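Local coordinates for cell envelope-related transcriptional attenuator domain-containing protein (Eubacterium siraeum, PDB 4OBM) that is of unknown function but belongs to the LytR-CpsA-Psr family, whose members probably act in attaching glycopolymers to the bacterial cell wall, at residues T21-V26 with T45-N50; N61-G66 with G239-I244; T104-F109 with F143-M148. One frame throughout, in Å; residues are numbered along the deposited sequence. Where two conformers were deposited one is given.

Contact 1. Residues T21-V26 with T45-N50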
loop_
_atom_site.group_PDB
_atom_site.type_symbol
_atom_site.label_atom_id
_atom_site.label_comp_id
_atom_site.label_asym_id
_atom_site.label_seq_id
_atom_site.Cartn_x
_atom_site.Cartn_y
_atom_site.Cartn_z
ATOM N N THR A 21 -15.823 2.167 12.427
ATOM C CA THR A 21 -15.278 1.048 13.214
ATOM C C THR A 21 -14.606 0.023 12.285
ATOM O O THR A 21 -13.760 -0.761 12.729
ATOM C CB THR A 21 -16.373 0.393 14.086
ATOM O OG1 THR A 21 -17.375 -0.198 13.257
ATOM C CG2 THR A 21 -17.016 1.370 15.066
ATOM N N TYR A 22 -14.957 0.069 10.989
ATOM C CA TYR A 22 -14.428 -0.802 9.944
ATOM C C TYR A 22 -13.141 -0.252 9.306
ATOM O O TYR A 22 -12.532 -0.942 8.488
ATOM C CB TYR A 22 -15.491 -1.033 8.863
ATOM C CG TYR A 22 -16.587 -1.972 9.309
ATOM C CD1 TYR A 22 -16.411 -3.353 9.264
ATOM C CD2 TYR A 22 -17.809 -1.481 9.767
ATOM C CE1 TYR A 22 -17.423 -4.223 9.661
ATOM C CE2 TYR A 22 -18.823 -2.342 10.179
ATOM C CZ TYR A 22 -18.626 -3.713 10.127
ATOM O OH TYR A 22 -19.636 -4.563 10.515
ATOM N N ASP A 23 -12.734 0.978 9.668
ATOM C CA ASP A 23 -11.507 1.595 9.134
ATOM C C ASP A 23 -10.257 0.820 9.592
ATOM O O ASP A 23 -10.193 0.368 10.737
ATOM C CB ASP A 23 -11.374 3.068 9.579
ATOM C CG ASP A 23 -12.390 4.068 9.057
ATOM O OD1 ASP A 23 -13.317 3.655 8.327
ATOM O OD2 ASP A 23 -12.258 5.270 9.385
ATOM N N PHE A 24 -9.278 0.670 8.708
ATOM C CA PHE A 24 -8.045 -0.009 9.087
ATOM C C PHE A 24 -6.869 0.454 8.240
ATOM O O PHE A 24 -7.050 0.960 7.123
ATOM C CB PHE A 24 -8.196 -1.540 9.009
ATOM C CG PHE A 24 -8.337 -2.129 7.622
ATOM C CD1 PHE A 24 -9.593 -2.328 7.057
ATOM C CD2 PHE A 24 -7.217 -2.540 6.905
ATOM C CE1 PHE A 24 -9.721 -2.904 5.786
ATOM C CE2 PHE A 24 -7.349 -3.099 5.634
ATOM C CZ PHE A 24 -8.598 -3.286 5.088
ATOM N N SER A 25 -5.664 0.251 8.772
ATOM C CA SER A 25 -4.414 0.503 8.074
ATOM C C SER A 25 -3.522 -0.720 8.162
ATOM O O SER A 25 -3.573 -1.459 9.149
ATOM C CB SER A 25 -3.702 1.731 8.618
ATOM O OG SER A 25 -4.276 2.920 8.103
ATOM N N VAL A 26 -2.757 -0.961 7.082
ATOM C CA VAL A 26 -1.800 -2.060 6.918
ATOM C C VAL A 26 -0.540 -1.495 6.304
ATOM O O VAL A 26 -0.596 -0.824 5.262
ATOM C CB VAL A 26 -2.340 -3.251 6.061
ATOM C CG1 VAL A 26 -1.276 -4.353 5.882
ATOM C CG2 VAL A 26 -3.635 -3.833 6.633
ATOM N N THR A 45 -4.703 2.472 3.765
ATOM C CA THR A 45 -5.715 2.875 4.738
ATOM C C THR A 45 -7.093 2.817 4.107
ATOM O O THR A 45 -7.382 3.558 3.159
ATOM C CB THR A 45 -5.430 4.289 5.284
ATOM O OG1 THR A 45 -4.131 4.317 5.866
ATOM C CG2 THR A 45 -6.470 4.753 6.325
ATOM N N TYR A 46 -7.950 1.947 4.659
ATOM C CA TYR A 46 -9.337 1.825 4.234
ATOM C C TYR A 46 -10.194 2.810 5.021
ATOM O O TYR A 46 -10.229 2.756 6.258
ATOM C CB TYR A 46 -9.837 0.383 4.433
ATOM C CG TYR A 46 -11.325 0.191 4.211
ATOM C CD1 TYR A 46 -11.916 0.498 2.987
ATOM C CD2 TYR A 46 -12.145 -0.297 5.226
ATOM C CE1 TYR A 46 -13.281 0.320 2.777
ATOM C CE2 TYR A 46 -13.511 -0.489 5.024
ATOM C CZ TYR A 46 -14.070 -0.196 3.791
ATOM O OH TYR A 46 -15.417 -0.367 3.597
ATOM N N ILE A 47 -10.845 3.737 4.309
ATOM C CA ILE A 47 -11.773 4.701 4.920
ATOM C C ILE A 47 -13.176 4.256 4.494
ATOM O O ILE A 47 -13.584 4.524 3.366
ATOM C CB ILE A 47 -11.479 6.189 4.586
ATOM C CG1 ILE A 47 -9.961 6.516 4.550
ATOM C CG2 ILE A 47 -12.310 7.142 5.483
ATOM C CD1 ILE A 47 -9.265 6.880 5.861
ATOM N N ALA A 48 -13.876 3.526 5.380
ATOM C CA ALA A 48 -15.199 2.960 5.129
ATOM C C ALA A 48 -16.241 4.012 4.751
ATOM O O ALA A 48 -17.045 3.741 3.862
ATOM C CB ALA A 48 -15.678 2.173 6.334
ATOM N N LYS A 49 -16.228 5.194 5.404
ATOM C CA LYS A 49 -17.179 6.288 5.126
ATOM C C LYS A 49 -17.070 6.755 3.656
ATOM O O LYS A 49 -18.093 7.016 3.024
ATOM C CB LYS A 49 -16.932 7.476 6.077
ATOM C CG LYS A 49 -18.086 8.470 6.150
ATOM C CD LYS A 49 -17.680 9.785 6.820
ATOM C CE LYS A 49 -17.315 10.865 5.825
ATOM N NZ LYS A 49 -16.922 12.129 6.502
ATOM N N ASN A 50 -15.829 6.816 3.121
ATOM C CA ASN A 50 -15.530 7.264 1.762
ATOM C C ASN A 50 -15.439 6.112 0.741
ATOM O O ASN A 50 -15.259 6.379 -0.450
ATOM C CB ASN A 50 -14.217 8.054 1.761
ATOM C CG ASN A 50 -14.357 9.467 2.257
ATOM O OD1 ASN A 50 -14.582 9.717 3.441
ATOM N ND2 ASN A 50 -14.199 10.428 1.358
HETATM O O HOH W 1 -15.109 5.641 7.940
#
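Tyr46 sets its CB over one face of the Phe24 ring, displaced toward the rim, in a CH-pi contact of 3.9 Å between Tyr46 CB and the ring centroid of Phe24. The two rings form an oblique pair with planes 45° apart. The carbonyl oxygen of Tyr22 lies in the plane of both rings, at an edge of each, and approaches Tyr46 CD2 to 3.3 Å. Above one face of the Tyr46 ring, over its centre, is the backbone N of Ala48. The same ring stacks with Phe53, and its OH bonds to Thr219 OG1. Phe24 reaches Tyr46 because its CG stands between backbone N and carbonyl carbon (chi1 69°), which brings the ring's CE1 to 3.6 Å from Tyr46 CB.

Underneath lies a worked case of antiparallel pairing, in the hairpin of strands 24-30 and 40-47. Phe24 and Tyr46 are the hydrogen-bonded pair: Tyr46 N gives a short bond of 2.8 Å to Phe24 O, whereas the return bond from Phe24 N to Tyr46 O is weak. The neighbouring non-hydrogen-bonded pair, Ser25 and Thr45, turns to the other face of the sheet, where Ser25 OG and Thr45 OG1 are hydrogen-bonded at 2.6 Å beside Leu92.

After Ile47, Asp23 meets the chain. Its OD1 accepts Ala48 N at 3.0 Å, from 43° out of the carboxylate plane, and a water that donates to OD1 at 2.7 Å in turn accepts Lys49 N. One carboxylate oxygen thus receives two donors and, directly or through water, engages two successive backbone N-H groups, those of Ala48 and Lys49. The negative charge near these amides would probably favour the turn of the chain there, while aromatic packing and paired hydroxyls hold the two sheet faces.

Contact 2. Residues N61-G66 with G239-I244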
loop_
_atom_site.group_PDB
_atom_site.type_symbol
_atom_site.label_atom_id
_atom_site.label_comp_id
_atom_site.label_asym_id
_atom_site.label_seq_id
_atom_site.Cartn_x
_atom_site.Cartn_y
_atom_site.Cartn_z
ATOM N N ASN A 61 15.041 5.383 2.228
ATOM C CA ASN A 61 15.941 6.293 2.921
ATOM C C ASN A 61 15.158 7.459 3.527
ATOM O O ASN A 61 15.751 8.476 3.892
ATOM C CB ASN A 61 17.064 6.783 1.996
ATOM C CG ASN A 61 16.578 7.528 0.767
ATOM O OD1 ASN A 61 15.462 7.311 0.246
ATOM N ND2 ASN A 61 17.429 8.389 0.247
ATOM N N ALA A 62 13.838 7.300 3.684
ATOM C CA ALA A 62 13.042 8.367 4.292
ATOM C C ALA A 62 13.282 8.438 5.807
ATOM O O ALA A 62 13.264 7.404 6.481
ATOM C CB ALA A 62 11.565 8.166 4.003
ATOM N N VAL A 63 13.533 9.658 6.323
ATOM C CA VAL A 63 13.709 9.954 7.751
ATOM C C VAL A 63 12.371 10.597 8.211
ATOM O O VAL A 63 11.996 11.660 7.711
ATOM C CB VAL A 63 14.977 10.844 8.028
ATOM C CG1 VAL A 63 15.103 11.210 9.504
ATOM C CG2 VAL A 63 16.258 10.165 7.544
ATOM N N ILE A 64 11.640 9.927 9.125
ATOM C CA ILE A 64 10.321 10.391 9.592
ATOM C C ILE A 64 10.306 10.763 11.090
ATOM O O ILE A 64 9.235 11.081 11.610
ATOM C CB ILE A 64 9.217 9.314 9.293
ATOM C CG1 ILE A 64 9.467 7.993 10.056
ATOM C CG2 ILE A 64 9.035 9.076 7.790
ATOM C CD1 ILE A 64 8.236 7.260 10.436
ATOM N N ASP A 65 11.464 10.712 11.780
ATOM C CA ASP A 65 11.535 10.965 13.225
ATOM C C ASP A 65 12.743 11.828 13.651
ATOM O O ASP A 65 12.847 12.203 14.821
ATOM C CB ASP A 65 11.564 9.614 13.988
ATOM C CG ASP A 65 12.691 8.632 13.631
ATOM O OD1 ASP A 65 13.093 8.578 12.429
ATOM O OD2 ASP A 65 13.126 7.870 14.533
ATOM N N GLY A 66 13.624 12.142 12.705
ATOM C CA GLY A 66 14.841 12.898 12.983
ATOM C C GLY A 66 16.008 11.967 13.257
ATOM O O GLY A 66 17.134 12.418 13.476
ATOM N N GLY A 239 22.222 14.424 2.553
ATOM C CA GLY A 239 23.243 13.398 2.397
ATOM C C GLY A 239 22.634 12.296 1.555
ATOM O O GLY A 239 22.077 12.567 0.484
ATOM N N ASP A 240 22.626 11.075 2.082
ATOM C CA ASP A 240 22.001 9.952 1.383
ATOM C C ASP A 240 20.591 9.694 1.931
ATOM O O ASP A 240 19.923 8.763 1.485
ATOM C CB ASP A 240 22.889 8.707 1.470
ATOM C CG ASP A 240 24.172 8.898 0.694
ATOM O OD1 ASP A 240 24.104 9.400 -0.455
ATOM O OD2 ASP A 240 25.244 8.592 1.245
ATOM N N ASP A 241 20.122 10.569 2.849
ATOM C CA ASP A 241 18.806 10.484 3.469
ATOM C C ASP A 241 17.775 11.393 2.768
ATOM O O ASP A 241 18.129 12.285 1.985
ATOM C CB ASP A 241 18.903 10.844 4.964
ATOM C CG ASP A 241 19.697 9.873 5.819
ATOM O OD1 ASP A 241 19.976 8.747 5.345
ATOM O OD2 ASP A 241 20.011 10.225 6.971
ATOM N N TYR A 242 16.492 11.133 3.041
ATOM C CA TYR A 242 15.379 11.904 2.504
ATOM C C TYR A 242 14.504 12.314 3.681
ATOM O O TYR A 242 13.641 11.550 4.120
ATOM C CB TYR A 242 14.613 11.093 1.448
ATOM C CG TYR A 242 13.563 11.898 0.716
ATOM C CD1 TYR A 242 13.916 12.775 -0.307
ATOM C CD2 TYR A 242 12.213 11.771 1.033
ATOM C CE1 TYR A 242 12.949 13.522 -0.983
ATOM C CE2 TYR A 242 11.238 12.498 0.349
ATOM C CZ TYR A 242 11.609 13.358 -0.669
ATOM O OH TYR A 242 10.652 14.077 -1.335
ATOM N N ILE A 243 14.779 13.482 4.241
ATOM C CA ILE A 243 14.086 13.973 5.427
ATOM C C ILE A 243 12.683 14.438 5.046
ATOM O O ILE A 243 12.542 15.382 4.262
ATOM C CB ILE A 243 14.924 15.067 6.124
ATOM C CG1 ILE A 243 16.308 14.496 6.544
ATOM C CG2 ILE A 243 14.159 15.693 7.327
ATOM C CD1 ILE A 243 17.245 15.493 7.104
ATOM N N ILE A 244 11.647 13.753 5.594
ATOM C CA ILE A 244 10.239 14.075 5.334
ATOM C C ILE A 244 9.923 15.442 5.925
ATOM O O ILE A 244 10.251 15.692 7.074
ATOM C CB ILE A 244 9.270 12.967 5.854
ATOM C CG1 ILE A 244 9.489 11.610 5.104
ATOM C CG2 ILE A 244 7.788 13.413 5.808
ATOM C CD1 ILE A 244 9.326 11.618 3.512
#
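The Ile64 and Ile244 side chains run alongside each other, Ile64 CG2 3.7 Å from Ile244 CG1; this is the close-packed part of the contact. Ile244 CG1 leaves CB anti to the carbonyl carbon (chi1 -64°), and with a further bend at chi2 its CD1 comes to 4.1 Å from Ala62 CB. Trp249 of helix 246-256 touches both isoleucines, and Ile70 of helix 70-90 meets Ala62 and Ile64, so both helices pack on this side.

The backbones between are a short parallel ladder, with Ala62 opposite Tyr242 and Val63 opposite Ile243. Tyr242 N bonds to Asn61 O, Val63 N to Tyr242 O at 2.9 Å, and Ile244 N to Val63 O at 3.0 Å. Strand 62-63 is thereby the outer member of a small three-stranded mixed sheet, in which strand 241-244 is central and 235-238 runs antiparallel, joining residues far apart in sequence.

Ahead of the ladder, the Asn61 side chain adds a nearly straight bond: ND2 donates to Asp240 O at 2.8 Å and 178°, with the acceptor in the amide plane. On the face of Val63 and Ile243, the buried Val63 is still well packed, its CG2 3.8 Å from Asp241 CB. The loose side begins at the solvent-exposed Ile243, whose CG1 is 4.2 Å from Val63 CB, and at Asp240, where the carboxylate extends outward and takes no part in the bond made by its backbone O.

Contact 3. Residues T104-F109 with F143-M148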
loop_
_atom_site.group_PDB
_atom_site.type_symbol
_atom_site.label_atom_id
_atom_site.label_comp_id
_atom_site.label_asym_id
_atom_site.label_seq_id
_atom_site.Cartn_x
_atom_site.Cartn_y
_atom_site.Cartn_z
ATOM N N THR A 104 6.501 -13.890 -3.315
ATOM C CA THR A 104 5.123 -13.824 -2.810
ATOM C C THR A 104 4.308 -12.690 -3.481
ATOM O O THR A 104 3.138 -12.924 -3.802
ATOM C CB THR A 104 5.051 -13.795 -1.271
ATOM O OG1 THR A 104 5.566 -12.573 -0.757
ATOM C CG2 THR A 104 5.759 -14.984 -0.633
ATOM N N LEU A 105 4.915 -11.515 -3.750
ATOM C CA LEU A 105 4.226 -10.416 -4.442
ATOM C C LEU A 105 3.851 -10.807 -5.905
ATOM O O LEU A 105 2.763 -10.468 -6.361
ATOM C CB LEU A 105 5.072 -9.117 -4.438
ATOM C CG LEU A 105 4.332 -7.819 -4.876
ATOM C CD1 LEU A 105 2.891 -7.713 -4.267
ATOM C CD2 LEU A 105 5.140 -6.578 -4.549
ATOM N N THR A 106 4.753 -11.512 -6.624
ATOM C CA THR A 106 4.516 -11.938 -8.007
ATOM C C THR A 106 3.379 -12.965 -8.020
ATOM O O THR A 106 2.501 -12.908 -8.891
ATOM C CB THR A 106 5.813 -12.487 -8.623
ATOM O OG1 THR A 106 6.854 -11.513 -8.458
ATOM C CG2 THR A 106 5.660 -12.860 -10.094
ATOM N N GLU A 107 3.382 -13.874 -7.022
ATOM C CA GLU A 107 2.356 -14.877 -6.855
ATOM C C GLU A 107 1.010 -14.217 -6.550
ATOM O O GLU A 107 0.012 -14.627 -7.147
ATOM C CB GLU A 107 2.727 -15.893 -5.787
ATOM C CG GLU A 107 2.250 -17.269 -6.211
ATOM C CD GLU A 107 2.159 -18.341 -5.149
ATOM O OE1 GLU A 107 3.098 -18.456 -4.326
ATOM O OE2 GLU A 107 1.163 -19.100 -5.176
ATOM N N LEU A 108 0.981 -13.160 -5.709
ATOM C CA LEU A 108 -0.262 -12.419 -5.433
ATOM C C LEU A 108 -0.833 -11.870 -6.739
ATOM O O LEU A 108 -1.981 -12.156 -7.035
ATOM C CB LEU A 108 -0.066 -11.290 -4.400
ATOM C CG LEU A 108 -1.261 -10.328 -4.154
ATOM C CD1 LEU A 108 -2.323 -10.956 -3.282
ATOM C CD2 LEU A 108 -0.807 -9.087 -3.473
ATOM N N PHE A 109 -0.024 -11.146 -7.543
ATOM C CA PHE A 109 -0.434 -10.566 -8.828
ATOM C C PHE A 109 -0.926 -11.635 -9.818
ATOM O O PHE A 109 -1.865 -11.388 -10.562
ATOM C CB PHE A 109 0.743 -9.808 -9.491
ATOM C CG PHE A 109 1.323 -8.567 -8.844
ATOM C CD1 PHE A 109 0.498 -7.619 -8.250
ATOM C CD2 PHE A 109 2.683 -8.289 -8.938
ATOM C CE1 PHE A 109 1.033 -6.460 -7.686
ATOM C CE2 PHE A 109 3.215 -7.116 -8.401
ATOM C CZ PHE A 109 2.388 -6.211 -7.776
ATOM N N PHE A 143 -0.273 -6.057 -18.335
ATOM C CA PHE A 143 0.897 -6.547 -17.611
ATOM C C PHE A 143 0.629 -7.842 -16.863
ATOM O O PHE A 143 -0.253 -7.879 -16.011
ATOM C CB PHE A 143 1.405 -5.477 -16.621
ATOM C CG PHE A 143 2.235 -4.364 -17.220
ATOM C CD1 PHE A 143 1.640 -3.362 -17.988
ATOM C CD2 PHE A 143 3.603 -4.283 -16.973
ATOM C CE1 PHE A 143 2.410 -2.338 -18.548
ATOM C CE2 PHE A 143 4.371 -3.246 -17.527
ATOM C CZ PHE A 143 3.768 -2.287 -18.316
ATOM N N THR A 144 1.429 -8.891 -17.144
ATOM C CA THR A 144 1.350 -10.154 -16.413
ATOM C C THR A 144 2.162 -9.974 -15.113
ATOM O O THR A 144 2.842 -8.959 -14.967
ATOM C CB THR A 144 1.795 -11.351 -17.259
ATOM O OG1 THR A 144 3.098 -11.118 -17.770
ATOM C CG2 THR A 144 0.808 -11.690 -18.379
ATOM N N ALA A 145 2.044 -10.922 -14.157
ATOM C CA ALA A 145 2.684 -10.908 -12.835
ATOM C C ALA A 145 4.152 -10.477 -12.866
ATOM O O ALA A 145 4.495 -9.504 -12.187
ATOM C CB ALA A 145 2.572 -12.275 -12.192
ATOM N N GLU A 146 5.008 -11.197 -13.636
ATOM C CA GLU A 146 6.445 -10.924 -13.724
ATOM C C GLU A 146 6.762 -9.562 -14.376
ATOM O O GLU A 146 7.724 -8.917 -13.970
ATOM C CB GLU A 146 7.177 -12.048 -14.476
ATOM C CG GLU A 146 7.258 -13.343 -13.685
ATOM C CD GLU A 146 7.912 -14.507 -14.400
ATOM O OE1 GLU A 146 9.053 -14.350 -14.893
ATOM O OE2 GLU A 146 7.295 -15.595 -14.435
ATOM N N GLN A 147 5.958 -9.129 -15.363
ATOM C CA GLN A 147 6.128 -7.840 -16.059
ATOM C C GLN A 147 5.784 -6.724 -15.117
ATOM O O GLN A 147 6.475 -5.704 -15.090
ATOM C CB GLN A 147 5.230 -7.760 -17.305
ATOM C CG GLN A 147 5.506 -8.831 -18.347
ATOM C CD GLN A 147 4.588 -8.727 -19.541
ATOM O OE1 GLN A 147 3.385 -8.435 -19.432
ATOM N NE2 GLN A 147 5.130 -9.051 -20.705
HETATM N N MSE A 148 4.687 -6.952 -14.341
HETATM C CA MSE A 148 4.164 -6.035 -13.351
HETATM C C MSE A 148 5.203 -5.800 -12.249
HETATM O O MSE A 148 5.457 -4.646 -11.898
HETATM C CB MSE A 148 2.876 -6.642 -12.793
HETATM C CG MSE A 148 2.258 -5.861 -11.703
HETATM SE SE MSE A 148 1.216 -4.445 -12.407
HETATM C CE MSE A 148 0.195 -4.247 -10.864
#
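Phe109 and Met148 carry the aromatic part of this helix-helix contact. Met148, present as selenomethionine, brings its CG over one face of the ring, 3.7 Å from the Phe109 centroid and 15° off the ring normal, a CH-pi contact. The selenium continues along the same normal to 5.1 Å from the Phe109 centroid, a Met-aromatic contact at a distance. Both rest on one of two deposited conformers of Met148 and are therefore provisional. CG anti to the backbone N (chi1 176°), followed by a bend at chi2, lets Met148 cross the ring at about a right angle. On the opposite face lies CD1 of Leu105, one helical turn back, and Phe176 of helix 164-181 meets Phe109 edge-to-face.

Close packing centres on Ala145, whose small CB points at helix 102-112. This methyl lies against the backbone carbonyl of Thr106, 3.4 Å from Thr106 O. The apolar part is made by Thr106 CG2, 3.8 Å from Ala145 CB, and by Phe109 CB, 4.1 Å from the same methyl. At the exposed margin Glu146 CG meets Thr106 CG2 at 4.0 Å.

Polar bonds stay within each side. Thr106 OG1 bonds back to Lys102 O, leaving its methyl for Ala145, while Gln147 OE1 accepts Thr144 N at 3.0 Å and 174°, at the start of helix 145-152. Replacing Phe109 by an alanine would probably open a gap between Leu105 and Met148 and leave Phe176 without its edge-to-face partner.

With no hydrogen bond crossing between the segments, the association is a worked example of apolar matching: a small residue where the backbones come close and, in the conformer given, a ring between two aliphatic groups. Its stability therefore probably depends on shape and on exclusion of water, with little demand for directional bonding.

In the fold
The three contacts fall in separate parts of one chain. Contact 1 belongs to the hairpin at the middle of the six-stranded mixed sheet, contact 2 to a small separate sheet, and contact 3 to two helices. Contacts 1 and 3 lie on opposite sides of the chain's centre, with centres 26 Å apart and nearest atoms about 10 Å apart; contact 2 is 28 Å and 30 Å from them, centre to centre. Contact 3 is nested inside the loop that contact 2 closes. The side chain of Phe24 is about 4 Å from a bound tetraethylene glycol, and that of Phe109 about 5 Å from a pentaethylene glycol, both probably from crystallisation, though such molecules often mark pockets.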